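Local coordinates for oligopeptide-binding protein oppA (Lactococcus lactis, PDB 3DRF) that captures extracellular oligopeptides and delivers them to the OppABCDF ABC transporter for uptake, which supports growth in milk, at residues W393-N396 / Y401-K404. Numbering follows the deposited sequence.
Sequences WKLN and YREK
Lys404 lies over one face of the Trp393 indole. Its CB sits 3.5 Å from the centroid of the six-membered ring of Trp393, 10° off the normal, a CH-pi contact. The Lys404 chain bends at chi3 (-81°), which carries CE over the pyrrole part, 3.4 Å from Trp393 NE1. Trp393 NE1 and Lys404 NZ, both donors, do not bond each other. Asp329 OD2 takes both, a hydrogen bond from NE1 and a salt bridge from NZ, which also salt-bridges Asp391. The backbone of Arg402 meets the ring edge. The Arg402 guanidinium has Leu395 CB over one face; at its edge, in plane, NH1 gives a 2.8 Å bond to Trp393 O. NH1 also forms a salt bridge with Asp389, while NE donates to Ile436 O and NH2 to Asn385 OD1. On the face opposite Leu395 and Arg402, Asn396 ND2 donates to Glu403 OE2 at 2.9 Å, nearly straight but from above the carboxylate plane. In the backbone, Glu403 N donates to Lys394 O at 3.0 Å. With an alanine at Trp393, the Lys404 chain is likely to lose the ring it lies on, and Asp329 OD2 one of its donors. Strand 401-404 also pairs with strand 407-414, so this antiparallel hairpin joins the mixed sheet. Buried Arg402 ties it to helix 381-390 and the end of helix 422-435; the aspartates probably balance the charges of Arg402 and Lys404.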
loop_
_atom_site.group_PDB
_atom_site.type_symbol
_atom_site.label_atom_id
_atom_site.label_comp_id
_atom_site.label_asym_id
_atom_site.label_seq_id
_atom_site.Cartn_x
_atom_site.Cartn_y
_atom_site.Cartn_z
ATOM N N TRP A 393 -35.659 0.709 7.092
ATOM C CA TRP A 393 -35.023 1.666 7.992
ATOM C C TRP A 393 -35.878 2.962 7.926
ATOM O O TRP A 393 -35.586 3.821 7.175
ATOM C CB TRP A 393 -33.551 1.882 7.565
ATOM C CG TRP A 393 -32.625 0.757 7.964
ATOM C CD1 TRP A 393 -32.189 -0.272 7.184
ATOM C CD2 TRP A 393 -32.106 0.527 9.270
ATOM N NE1 TRP A 393 -31.427 -1.122 7.926
ATOM C CE2 TRP A 393 -31.342 -0.675 9.208
ATOM C CE3 TRP A 393 -32.227 1.192 10.489
ATOM C CZ2 TRP A 393 -30.692 -1.188 10.289
ATOM C CZ3 TRP A 393 -31.578 0.677 11.582
ATOM C CH2 TRP A 393 -30.799 -0.524 11.461
ATOM N N LYS A 394 -36.928 2.996 8.736
ATOM C CA LYS A 394 -37.933 4.062 8.678
ATOM C C LYS A 394 -37.487 5.285 9.436
ATOM O O LYS A 394 -37.010 5.191 10.507
ATOM C CB LYS A 394 -39.217 3.517 9.297
ATOM C CG LYS A 394 -40.390 4.520 9.269
ATOM C CD LYS A 394 -41.704 3.809 9.787
ATOM C CE LYS A 394 -42.764 4.864 10.209
ATOM N NZ LYS A 394 -43.229 5.686 9.079
ATOM N N LEU A 395 -37.664 6.411 8.827
ATOM C CA LEU A 395 -37.335 7.671 9.459
ATOM C C LEU A 395 -38.209 8.013 10.677
ATOM O O LEU A 395 -39.401 8.040 10.608
ATOM C CB LEU A 395 -37.454 8.781 8.405
ATOM C CG LEU A 395 -36.963 10.158 8.795
ATOM C CD1 LEU A 395 -35.415 10.184 9.023
ATOM C CD2 LEU A 395 -37.245 11.103 7.667
ATOM N N ASN A 396 -37.559 8.284 11.788
ATOM C CA ASN A 396 -38.215 8.882 12.936
ATOM C C ASN A 396 -38.177 10.394 12.744
ATOM O O ASN A 396 -37.143 11.021 12.862
ATOM C CB ASN A 396 -37.484 8.466 14.230
ATOM C CG ASN A 396 -38.146 9.003 15.497
ATOM O OD1 ASN A 396 -38.820 9.984 15.508
ATOM N ND2 ASN A 396 -37.914 8.331 16.569
ATOM N N TYR A 401 -33.537 10.693 12.408
ATOM C CA TYR A 401 -32.747 9.502 12.075
ATOM C C TYR A 401 -33.644 8.271 11.940
ATOM O O TYR A 401 -34.717 8.186 12.509
ATOM C CB TYR A 401 -31.656 9.268 13.126
ATOM C CG TYR A 401 -30.667 10.419 13.216
ATOM C CD1 TYR A 401 -29.776 10.685 12.200
ATOM C CD2 TYR A 401 -30.683 11.271 14.288
ATOM C CE1 TYR A 401 -28.861 11.710 12.288
ATOM C CE2 TYR A 401 -29.811 12.305 14.371
ATOM C CZ TYR A 401 -28.914 12.533 13.360
ATOM O OH TYR A 401 -28.009 13.596 13.417
ATOM N N ARG A 402 -33.136 7.329 11.165
ATOM C CA ARG A 402 -33.849 6.091 10.859
ATOM C C ARG A 402 -33.668 5.004 11.901
ATOM O O ARG A 402 -32.702 5.017 12.612
ATOM C CB ARG A 402 -33.414 5.578 9.488
ATOM C CG ARG A 402 -33.806 6.546 8.307
ATOM C CD ARG A 402 -33.176 6.038 7.009
ATOM N NE ARG A 402 -33.484 6.936 5.882
ATOM C CZ ARG A 402 -34.614 6.926 5.193
ATOM N NH1 ARG A 402 -35.506 6.020 5.465
ATOM N NH2 ARG A 402 -34.798 7.732 4.175
ATOM N N GLU A 403 -34.658 4.109 11.960
ATOM C CA GLU A 403 -34.695 3.022 12.933
ATOM C C GLU A 403 -35.292 1.766 12.265
ATOM O O GLU A 403 -36.071 1.852 11.393
ATOM C CB GLU A 403 -35.591 3.396 14.123
ATOM C CG GLU A 403 -35.231 4.696 14.852
ATOM C CD GLU A 403 -36.184 5.036 15.982
ATOM O OE1 GLU A 403 -37.023 4.195 16.260
ATOM O OE2 GLU A 403 -36.045 6.058 16.538
ATOM N N LYS A 404 -34.896 0.611 12.771
ATOM C CA LYS A 404 -35.439 -0.662 12.343
ATOM C C LYS A 404 -35.664 -1.498 13.592
ATOM O O LYS A 404 -34.722 -1.817 14.273
ATOM C CB LYS A 404 -34.496 -1.373 11.386
ATOM C CG LYS A 404 -35.082 -2.731 10.887
ATOM C CD LYS A 404 -34.107 -3.508 10.049
ATOM C CE LYS A 404 -34.128 -2.976 8.642
ATOM N NZ LYS A 404 -33.412 -3.873 7.633
#